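Local coordinates for hypothetical protein yigZ (Escherichia coli, PDB 1VI7), which is of uncertain function but may bind guanyl ribonucleotides or other anions and hydrolyse ribonucleoside triphosphates, at residues Ala12-Val17 and Thr27-Thr32; Ala52-Val57 and Val102-Gly107; Thr143-Tyr148 and Gln171-Leu176; Gly159-Lys164 and Ala186-Lys191. All blocks are in the same frame, centred on the assembly; numbering follows the deposited sequence. Where two conformers were deposited one is given.

Contact 1: Ala12-Val17 and Thr27-Thr32; sequences APVTVV and TMLAHT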
# COMPACT_ATOMS: atom_id res chain seq x y z
N ALA A 12 -4.07 -2.99 -10.92
CA ALA A 12 -4.09 -2.01 -12.01
C ALA A 12 -4.92 -0.81 -11.52
O ALA A 12 -5.76 -0.97 -10.65
CB ALA A 12 -4.68 -2.54 -13.29
N PRO A 13 -4.55 0.34 -12.03
CA PRO A 13 -5.21 1.59 -11.67
C PRO A 13 -6.60 1.61 -12.30
O PRO A 13 -6.87 0.79 -13.16
CB PRO A 13 -4.32 2.65 -12.31
CG PRO A 13 -3.75 1.98 -13.51
CD PRO A 13 -3.57 0.54 -13.12
N VAL A 14 -7.47 2.46 -11.78
CA VAL A 14 -8.83 2.59 -12.26
C VAL A 14 -9.15 4.09 -12.34
O VAL A 14 -8.78 4.85 -11.44
CB VAL A 14 -9.88 1.98 -11.33
CG1 VAL A 14 -11.29 2.21 -11.83
CG2 VAL A 14 -9.64 0.52 -11.04
N THR A 15 -9.94 4.43 -13.34
CA THR A 15 -10.32 5.82 -13.52
C THR A 15 -11.76 5.86 -13.97
O THR A 15 -12.08 5.18 -14.95
CB THR A 15 -9.39 6.46 -14.56
OG1 THR A 15 -9.83 7.78 -14.91
CG2 THR A 15 -9.34 5.62 -15.82
N VAL A 16 -12.66 6.48 -13.22
CA VAL A 16 -14.04 6.55 -13.74
C VAL A 16 -14.52 7.98 -13.58
O VAL A 16 -13.89 8.73 -12.81
CB VAL A 16 -14.95 5.45 -13.30
CG1 VAL A 16 -14.65 4.90 -11.92
CG2 VAL A 16 -16.44 5.83 -13.39
N VAL A 17 -15.42 8.42 -14.44
CA VAL A 17 -15.93 9.79 -14.48
C VAL A 17 -17.45 9.79 -14.33
O VAL A 17 -18.09 8.80 -14.67
CB VAL A 17 -15.53 10.45 -15.81
CG1 VAL A 17 -16.55 11.45 -16.31
CG2 VAL A 17 -14.14 11.07 -15.70
N THR A 27 -13.10 10.05 -10.43
CA THR A 27 -12.44 9.23 -9.44
C THR A 27 -11.31 8.43 -10.06
O THR A 27 -11.50 7.94 -11.18
CB THR A 27 -13.42 8.20 -8.82
OG1 THR A 27 -14.62 8.91 -8.49
CG2 THR A 27 -12.81 7.60 -7.56
N MET A 28 -10.19 8.36 -9.39
CA MET A 28 -9.02 7.64 -9.88
C MET A 28 -8.40 6.86 -8.73
O MET A 28 -8.15 7.38 -7.65
CB MET A 28 -8.02 8.61 -10.50
CG MET A 28 -8.56 9.37 -11.72
SD MET A 28 -7.48 10.71 -12.28
CE MET A 28 -5.95 9.77 -12.49
N LEU A 29 -8.40 5.55 -8.87
CA LEU A 29 -7.82 4.60 -7.93
C LEU A 29 -6.43 4.17 -8.44
O LEU A 29 -6.17 4.46 -9.62
CB LEU A 29 -8.69 3.32 -7.88
CG LEU A 29 -9.78 3.27 -6.83
CD1 LEU A 29 -10.66 4.50 -6.92
CD2 LEU A 29 -10.61 2.00 -6.91
N ALA A 30 -5.66 3.46 -7.65
CA ALA A 30 -4.32 3.03 -8.04
C ALA A 30 -3.61 2.34 -6.89
O ALA A 30 -3.94 2.61 -5.74
CB ALA A 30 -3.50 4.30 -8.38
N HIS A 31 -2.59 1.53 -7.15
CA HIS A 31 -1.84 0.86 -6.08
C HIS A 31 -0.84 1.80 -5.44
O HIS A 31 -0.05 2.46 -6.12
CB HIS A 31 -1.10 -0.34 -6.67
CG HIS A 31 -0.12 -1.01 -5.75
ND1 HIS A 31 1.23 -0.74 -5.77
CD2 HIS A 31 -0.29 -1.94 -4.78
CE1 HIS A 31 1.84 -1.48 -4.86
NE2 HIS A 31 0.94 -2.23 -4.24
N THR A 32 -0.88 1.93 -4.12
CA THR A 32 0.02 2.85 -3.40
C THR A 32 0.52 2.22 -2.10
O THR A 32 -0.18 2.26 -1.08
CB THR A 32 -0.67 4.17 -3.00
OG1 THR A 32 -1.76 3.89 -2.10
CG2 THR A 32 -1.16 4.97 -4.18

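Contact 2: Ala52-Val57 and Val102-Gly107; sequences ARHHCV and VVRYYG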
# COMPACT_ATOMS: atom_id res chain seq x y z
N ALA A 52 -9.80 22.02 -12.38
CA ALA A 52 -10.79 21.42 -11.50
C ALA A 52 -10.63 22.05 -10.11
O ALA A 52 -9.54 22.16 -9.56
CB ALA A 52 -10.68 19.92 -11.47
N ARG A 53 -11.76 22.48 -9.58
CA ARG A 53 -11.85 23.17 -8.32
C ARG A 53 -11.40 22.39 -7.11
O ARG A 53 -10.88 22.99 -6.14
CB ARG A 53 -13.29 23.68 -8.14
CG ARG A 53 -13.35 25.00 -7.39
CD ARG A 53 -14.77 25.41 -7.14
NE ARG A 53 -15.56 24.35 -6.50
CZ ARG A 53 -16.90 24.49 -6.39
NH1 ARG A 53 -17.48 25.59 -6.88
NH2 ARG A 53 -17.60 23.54 -5.81
N HIS A 54 -11.70 21.09 -7.07
CA HIS A 54 -11.37 20.26 -5.93
C HIS A 54 -10.71 18.95 -6.31
O HIS A 54 -10.83 18.48 -7.46
CB HIS A 54 -12.61 19.97 -5.06
CG HIS A 54 -13.36 21.20 -4.64
ND1 HIS A 54 -12.91 22.07 -3.67
CD2 HIS A 54 -14.50 21.75 -5.12
CE1 HIS A 54 -13.74 23.08 -3.57
NE2 HIS A 54 -14.72 22.92 -4.45
N HIS A 55 -9.88 18.43 -5.41
CA HIS A 55 -9.16 17.18 -5.55
C HIS A 55 -9.09 16.42 -4.22
O HIS A 55 -8.04 16.29 -3.59
CB HIS A 55 -7.77 17.37 -6.13
CG HIS A 55 -7.68 18.15 -7.40
ND1 HIS A 55 -7.70 19.54 -7.40
CD2 HIS A 55 -7.67 17.80 -8.71
CE1 HIS A 55 -7.68 20.00 -8.64
NE2 HIS A 55 -7.66 18.96 -9.45
N CYS A 56 -10.20 15.87 -3.78
CA CYS A 56 -10.37 15.13 -2.54
C CYS A 56 -9.68 13.77 -2.55
O CYS A 56 -9.56 13.09 -3.57
CB CYS A 56 -11.86 15.04 -2.23
SG CYS A 56 -12.81 16.51 -2.77
N VAL A 57 -9.12 13.35 -1.41
CA VAL A 57 -8.28 12.18 -1.31
C VAL A 57 -8.70 11.23 -0.20
O VAL A 57 -9.19 11.72 0.82
CB VAL A 57 -6.83 12.64 -0.92
CG1 VAL A 57 -5.83 11.50 -0.97
CG2 VAL A 57 -6.38 13.82 -1.76
N VAL A 102 -10.85 12.01 -5.88
CA VAL A 102 -11.98 12.51 -6.71
C VAL A 102 -11.56 13.88 -7.20
O VAL A 102 -10.61 14.44 -6.60
CB VAL A 102 -13.29 12.39 -5.98
CG1 VAL A 102 -14.48 12.59 -6.92
CG2 VAL A 102 -13.42 11.00 -5.34
N VAL A 103 -11.85 14.26 -8.43
CA VAL A 103 -11.41 15.53 -9.02
C VAL A 103 -12.64 16.34 -9.36
O VAL A 103 -13.51 15.89 -10.13
CB VAL A 103 -10.53 15.26 -10.25
CG1 VAL A 103 -10.32 16.50 -11.12
CG2 VAL A 103 -9.15 14.75 -9.78
N ARG A 104 -12.82 17.54 -8.74
CA ARG A 104 -14.07 18.21 -9.06
C ARG A 104 -13.97 19.42 -9.95
O ARG A 104 -13.31 20.41 -9.69
CB ARG A 104 -14.94 18.48 -7.83
CG ARG A 104 -16.39 18.79 -8.28
CD ARG A 104 -17.12 19.53 -7.20
NE ARG A 104 -18.52 19.87 -7.51
CZ ARG A 104 -19.25 20.53 -6.60
NH1 ARG A 104 -18.68 20.86 -5.44
NH2 ARG A 104 -20.50 20.86 -6.84
N TYR A 105 -14.73 19.37 -11.04
CA TYR A 105 -14.90 20.47 -11.97
C TYR A 105 -16.32 21.04 -11.71
O TYR A 105 -17.29 20.35 -11.98
CB TYR A 105 -14.79 19.97 -13.40
CG TYR A 105 -13.42 19.64 -13.95
CD1 TYR A 105 -12.63 20.61 -14.57
CD2 TYR A 105 -12.95 18.33 -13.96
CE1 TYR A 105 -11.39 20.29 -15.09
CE2 TYR A 105 -11.71 18.00 -14.49
CZ TYR A 105 -10.93 18.99 -15.05
OH TYR A 105 -9.70 18.69 -15.58
N TYR A 106 -16.40 22.18 -11.03
CA TYR A 106 -17.70 22.79 -10.72
C TYR A 106 -18.48 23.11 -11.99
O TYR A 106 -17.95 23.70 -12.93
CB TYR A 106 -17.53 24.06 -9.90
CG TYR A 106 -18.81 24.75 -9.46
CD1 TYR A 106 -19.75 24.06 -8.71
CD2 TYR A 106 -19.05 26.09 -9.74
CE1 TYR A 106 -20.91 24.68 -8.30
CE2 TYR A 106 -20.21 26.71 -9.31
CZ TYR A 106 -21.13 26.01 -8.58
OH TYR A 106 -22.29 26.60 -8.13
N GLY A 107 -19.77 22.75 -11.98
CA GLY A 107 -20.59 22.99 -13.13
C GLY A 107 -21.50 24.17 -13.14
O GLY A 107 -22.29 24.30 -14.09

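Contact 3: Thr143-Tyr148 and Gln171-Leu176; sequences TLQCEY and QAFVLL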
# COMPACT_ATOMS: atom_id res chain seq x y z
N THR A 143 16.52 -12.41 11.99
CA THR A 143 17.87 -11.86 12.12
C THR A 143 18.89 -13.01 12.01
O THR A 143 18.51 -14.18 12.10
CB THR A 143 18.20 -11.01 13.30
OG1 THR A 143 18.15 -11.78 14.50
CG2 THR A 143 17.36 -9.77 13.48
N LEU A 144 20.11 -12.64 11.66
CA LEU A 144 21.14 -13.64 11.37
C LEU A 144 22.53 -13.06 11.55
O LEU A 144 22.90 -12.08 10.92
CB LEU A 144 20.93 -14.13 9.93
CG LEU A 144 21.97 -15.09 9.38
CD1 LEU A 144 21.90 -16.42 10.14
CD2 LEU A 144 21.83 -15.30 7.88
N GLN A 145 23.31 -13.65 12.44
CA GLN A 145 24.70 -13.14 12.67
C GLN A 145 25.67 -14.14 12.01
O GLN A 145 25.50 -15.36 12.13
CB GLN A 145 24.94 -12.82 14.09
CG GLN A 145 26.25 -12.60 14.72
CD GLN A 145 26.15 -12.39 16.24
OE1 GLN A 145 25.74 -13.33 16.95
NE2 GLN A 145 26.54 -11.21 16.73
N CYS A 146 26.43 -13.60 11.06
CA CYS A 146 27.43 -14.29 10.29
C CYS A 146 28.78 -13.59 10.21
O CYS A 146 28.98 -12.41 10.48
CB CYS A 146 26.89 -14.47 8.85
SG CYS A 146 26.93 -12.98 7.87
N GLU A 147 29.71 -14.26 9.52
CA GLU A 147 31.06 -13.72 9.34
C GLU A 147 31.23 -13.03 8.02
O GLU A 147 30.56 -13.40 7.04
CB GLU A 147 32.05 -14.90 9.50
CG GLU A 147 31.88 -15.57 10.85
CD GLU A 147 33.15 -15.92 11.56
OE1 GLU A 147 34.08 -15.07 11.57
OE2 GLU A 147 33.25 -17.04 12.11
N TYR A 148 32.20 -12.14 7.85
CA TYR A 148 32.36 -11.45 6.58
C TYR A 148 32.61 -12.35 5.39
O TYR A 148 32.38 -11.94 4.24
CB TYR A 148 33.49 -10.40 6.67
CG TYR A 148 33.09 -9.20 7.48
CD1 TYR A 148 33.25 -9.21 8.85
CD2 TYR A 148 32.47 -8.09 6.91
CE1 TYR A 148 32.83 -8.17 9.62
CE2 TYR A 148 32.09 -7.00 7.68
CZ TYR A 148 32.30 -7.03 9.04
OH TYR A 148 31.89 -6.00 9.85
N GLN A 171 29.98 -4.88 12.37
CA GLN A 171 30.67 -4.87 13.64
C GLN A 171 31.86 -5.85 13.59
O GLN A 171 32.56 -6.03 12.58
CB GLN A 171 29.69 -5.29 14.73
CG GLN A 171 28.26 -4.88 14.67
CD GLN A 171 27.27 -6.02 14.85
OE1 GLN A 171 26.92 -6.42 15.96
NE2 GLN A 171 26.86 -6.55 13.70
N ALA A 172 32.10 -6.59 14.69
CA ALA A 172 33.21 -7.57 14.65
C ALA A 172 32.71 -8.71 13.74
O ALA A 172 33.46 -9.45 13.13
CB ALA A 172 33.57 -8.06 16.02
N PHE A 173 31.40 -8.89 13.78
CA PHE A 173 30.66 -9.83 12.97
C PHE A 173 29.58 -9.08 12.19
O PHE A 173 29.35 -7.89 12.46
CB PHE A 173 29.92 -10.87 13.82
CG PHE A 173 30.85 -11.74 14.61
CD1 PHE A 173 30.64 -11.96 15.95
CD2 PHE A 173 31.93 -12.35 13.97
CE1 PHE A 173 31.51 -12.79 16.65
CE2 PHE A 173 32.79 -13.16 14.67
CZ PHE A 173 32.59 -13.37 16.02
N VAL A 174 28.88 -9.82 11.34
CA VAL A 174 27.86 -9.10 10.55
C VAL A 174 26.51 -9.35 11.17
O VAL A 174 26.26 -10.47 11.62
CB VAL A 174 27.86 -9.49 9.08
CG1 VAL A 174 26.85 -8.61 8.32
CG2 VAL A 174 29.24 -9.37 8.44
N LEU A 175 25.74 -8.30 11.44
CA LEU A 175 24.42 -8.51 11.95
C LEU A 175 23.40 -8.06 10.88
O LEU A 175 23.35 -6.93 10.50
CB LEU A 175 24.04 -7.93 13.27
CG LEU A 175 22.64 -8.46 13.72
CD1 LEU A 175 22.82 -9.73 14.52
CD2 LEU A 175 21.83 -7.37 14.38
N LEU A 176 22.77 -9.10 10.36
CA LEU A 176 21.83 -9.02 9.25
C LEU A 176 20.39 -9.15 9.76
O LEU A 176 20.03 -9.89 10.70
CB LEU A 176 22.19 -10.15 8.30
CG LEU A 176 22.66 -10.05 6.89
CD1 LEU A 176 23.66 -8.99 6.52
CD2 LEU A 176 23.23 -11.42 6.42

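Contact 4: Gly159-Lys164 and Ala186-Lys191; sequences GQCDGK and AEFSAK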
# COMPACT_ATOMS: atom_id res chain seq x y z
N GLY A 159 18.63 -14.73 -2.09
CA GLY A 159 18.04 -14.41 -3.35
C GLY A 159 17.47 -15.61 -4.07
O GLY A 159 16.49 -15.49 -4.83
N GLN A 160 18.03 -16.81 -3.84
CA GLN A 160 17.49 -18.01 -4.43
C GLN A 160 16.18 -18.41 -3.77
O GLN A 160 15.55 -19.35 -4.23
CB GLN A 160 18.44 -19.20 -4.32
CG GLN A 160 19.61 -19.16 -5.29
CD GLN A 160 20.83 -19.81 -4.67
OE1 GLN A 160 20.76 -20.96 -4.25
NE2 GLN A 160 21.92 -19.06 -4.60
N CYS A 161 15.93 -17.91 -2.57
CA CYS A 161 14.70 -18.23 -1.86
C CYS A 161 13.77 -17.04 -1.85
O CYS A 161 12.95 -16.89 -0.95
CB CYS A 161 14.99 -18.72 -0.44
SG CYS A 161 15.95 -20.24 -0.41
N ASP A 162 13.97 -16.16 -2.83
CA ASP A 162 13.10 -14.98 -2.92
C ASP A 162 13.22 -14.19 -1.62
O ASP A 162 12.21 -13.71 -1.14
CB ASP A 162 11.64 -15.41 -3.10
CG ASP A 162 11.41 -16.18 -4.38
OD1 ASP A 162 12.02 -15.84 -5.42
OD2 ASP A 162 10.67 -17.18 -4.33
N GLY A 163 14.43 -14.11 -1.08
CA GLY A 163 14.72 -13.41 0.13
C GLY A 163 15.41 -12.09 -0.20
O GLY A 163 16.00 -11.93 -1.26
N LYS A 164 15.37 -11.20 0.76
CA LYS A 164 15.92 -9.86 0.65
C LYS A 164 16.55 -9.48 2.00
O LYS A 164 16.01 -9.72 3.09
CB LYS A 164 14.82 -8.85 0.31
CG LYS A 164 15.16 -7.73 -0.62
CD LYS A 164 16.40 -6.97 -0.22
CE LYS A 164 16.40 -5.54 -0.71
NZ LYS A 164 16.03 -4.59 0.38
N ALA A 186 12.34 -23.02 5.78
CA ALA A 186 12.89 -24.34 6.04
C ALA A 186 13.89 -24.72 4.96
O ALA A 186 14.88 -25.37 5.21
CB ALA A 186 11.76 -25.34 6.08
N GLU A 187 13.59 -24.31 3.73
CA GLU A 187 14.49 -24.62 2.62
C GLU A 187 15.75 -23.75 2.77
O GLU A 187 16.84 -24.22 2.47
CB GLU A 187 13.85 -24.42 1.25
CG GLU A 187 14.86 -24.52 0.11
CD GLU A 187 14.44 -23.74 -1.12
OE1 GLU A 187 15.31 -23.43 -1.97
OE2 GLU A 187 13.22 -23.44 -1.20
N PHE A 188 15.55 -22.54 3.23
CA PHE A 188 16.63 -21.59 3.44
C PHE A 188 17.51 -22.06 4.60
O PHE A 188 18.72 -22.08 4.49
CB PHE A 188 16.04 -20.20 3.75
CG PHE A 188 17.07 -19.13 3.94
CD1 PHE A 188 17.23 -18.52 5.17
CD2 PHE A 188 17.90 -18.77 2.90
CE1 PHE A 188 18.15 -17.50 5.34
CE2 PHE A 188 18.85 -17.77 3.06
CZ PHE A 188 18.95 -17.13 4.27
N SER A 189 16.89 -22.44 5.70
CA SER A 189 17.62 -22.91 6.86
C SER A 189 18.48 -24.10 6.43
O SER A 189 19.69 -24.08 6.67
CB SER A 189 16.71 -23.28 8.01
OG SER A 189 16.08 -22.19 8.63
N ALA A 190 17.88 -25.08 5.77
CA ALA A 190 18.64 -26.24 5.29
C ALA A 190 19.80 -25.78 4.41
O ALA A 190 20.97 -26.09 4.66
CB ALA A 190 17.75 -27.17 4.50
N LYS A 191 19.47 -25.00 3.36
CA LYS A 191 20.54 -24.50 2.50
C LYS A 191 21.62 -23.84 3.37
O LYS A 191 22.79 -24.07 3.12
CB LYS A 191 20.03 -23.52 1.47
CG LYS A 191 19.80 -24.12 0.09
CD LYS A 191 18.46 -23.67 -0.49
CE LYS A 191 18.59 -22.53 -1.47
NZ LYS A 191 19.18 -23.00 -2.76

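Contact 1: Ala12-Val17 and Thr27-Thr32
Val14 O accepts from the amide of Leu29, N to O 2.7 Å, and the CA-H of Met28 lies close as well, with CA 3.2 Å from that same Val14 O. On the partner strand Thr27 O does the same, accepting from Val16 N at 2.8 Å while Thr15 CA comes to 3.4 Å of it. Val14 N returns a bond to Leu29 O at 3.2 Å; the return bond from Thr27 N to Val16 O is weak. Such pairing belongs to the beta hairpin of strands 14-20 and 23-31, whose short segments here run antiparallel at 173°. Strand 14-20 ends the five-stranded sheet on this side, whereas Met28 also bonds through its backbone to Val101 on strand 98-105. On one face of the hairpin Val14 and Leu29 meet CB to CB at 3.9 Å, joined by Val16 and Thr27, and Ala127 of helix 113-128 touches Val16, Thr27 and Leu29 on this face. The other face carries Thr15 and Met28, which run side by side. Thr15 turns its hydroxyl to the far side from its own amide nitrogen (chi1 172°), and this brings OG1 to 3.8 Å from Met28 CG. Beyond the paired residues, Pro13 CB rests 4.3 Å from Ala30 CB, and Ala30 in turn meets Phe41 of helix 34-48.

Contact 2: Ala52-Val57 and Val102-Gly107
Ala52 presses its methyl squarely onto the ring of Tyr105, CB lying 3.5 Å from the ring centroid and directly on its normal, a textbook CH-pi contact. The same CB also meets Val103 CG1 at 3.5 Å. Three residues on, His55 reaches in, its CD2 3.6 Å from Val103 CG2, so that alanine, valine and the two aromatic side chains pack as one tight group. His49 ties it down from outside: its ND1 bonds with Tyr105 OH, and its carbonyl O takes up His55 NE2. A leucine at Tyr105 would probably leave Ala52 without its flat partner and His49 ND1 without the hydroxyl it bonds to. The backbones are joined through a classic beta bulge, in which Arg53 and His54 both face Arg104. His54 N donates to Arg104 O at 3.1 Å, and Arg104 N bonds back to His54 O. Past the bulge, Val102 N reaches Cys56 O at 2.9 Å. The solvent side, by contrast, is held by a stack and not by hydrogen bonds across the contact. Here Arg53, bent at chi3 (53°), lays its guanidinium on the face of Tyr106, CZ sitting 4.2 Å from the ring centroid but off-centre, with the planes 23° apart. Arg104 runs inward beside them, buried and extended from CG to NE, its guanidinium nearly perpendicular to that of Arg53; Glu77 takes up its NH1 in a salt bridge. His54 lies beside the Arg104 chain and bonds through ND1 to Asp75 O.

Contact 3: Thr143-Tyr148 and Gln171-Leu176
Tyr148 swings its ring out opposite its own carbonyl carbon (chi1 -73°), and Val174, with CG1 opposite its backbone nitrogen (chi1 -175°), leaves CG2 to meet that ring. The methyl sits almost over the centre of the face, Val174 CG2 to the Tyr148 ring centroid 3.7 Å, a CH-pi contact. The ring is fixed at its far end too, since Tyr148 OH donates to Gln171 O at 2.8 Å, an oxygen lying at the ring edge and in its plane. A tyrosine just beyond one strand thereby ties down the turn that leads into the other. Upstream of Tyr148 the strands pair antiparallel: Leu144 and Leu176 exchange two hydrogen bonds, as do Cys146 and Val174, the shortest being Val174 N to Cys146 O at 2.7 Å. Cys146 SG comes 3.8 Å from Val174 CB and, with Leu144, Val174 and Leu176, makes the buried face. On the other face, Gln145 lays its CB 3.8 Å from Leu175 CD1. Toward the turn, Phe173 runs beside Glu147, with ring and carboxylate planes 74° apart. The strand order and the helices between fit a ferredoxin-like beta-alpha-beta-beta-alpha-beta unit. Helix 151-160 covers the buried face, Ile154 on Leu144 and Cys146, Leu151 on Val174 and Leu176; Leu176 also touches Ile165 and Ser168 of strand 164-170, while Thr143 bonds through its backbone to Leu203 on the opposite flank.

Contact 4: Gly159-Lys164 and Ala186-Lys191
Cys161 SG pokes at three residues of the facing helix at once, lying 3.6 Å from Glu187 OE1, 3.7 Å from Lys191 CE and 4.1 Å from Phe188 CD2. It approaches the phenyl ring at its edge, a sulfur-aromatic contact with SG 5.4 Å from the Phe188 centroid. Next to it Lys191 NZ donates to Gln160 OE1 at 3.0 Å. The lysine gets there by a chain bent at three torsions, chi2 through chi4, which folds it back across Cys161. Cutting Lys191 back to an alanine is likely to leave Gln160 OE1 without its charged donor and take the CE methylene from beside the sulfur. Within that shell Glu187, one helical turn from Lys191, makes a long salt bridge with it; behind it Leu202 backs Phe188. Cys161 is placed by the end of helix 151-160: the chain closes in a Schellman motif with Asp162 at positive phi, and Asp162 OD2 is paired with Lys184. The contact thus joins that helix end to helix 185-196. A buried thiol flanked by a carboxylate is likely to stay protonated, though the nearby ammonium would partly offset that effect.

From the N terminus, contact 1 closes first, pairing the two strands of a short hairpin with nine residues between its segments. Contact 2 follows in series and closes a far longer loop, which takes in strands 57-60 and 71-73 and helix 84-93. Both reach one five-stranded sheet and touch through Thr27 OG1 and Val102 CG2, 4.0 Å apart. After helix 113-128 and strand 133-136 the chain enters the four-stranded sheet, where contacts 3 and 4 cross. Contact 3 joins strands and closes a loop of 22 residues holding helix 151-160 and strand 164-170; contact 4 joins the helices that follow those strands, closing 21 residues, mostly strands 164-170 and 174-180.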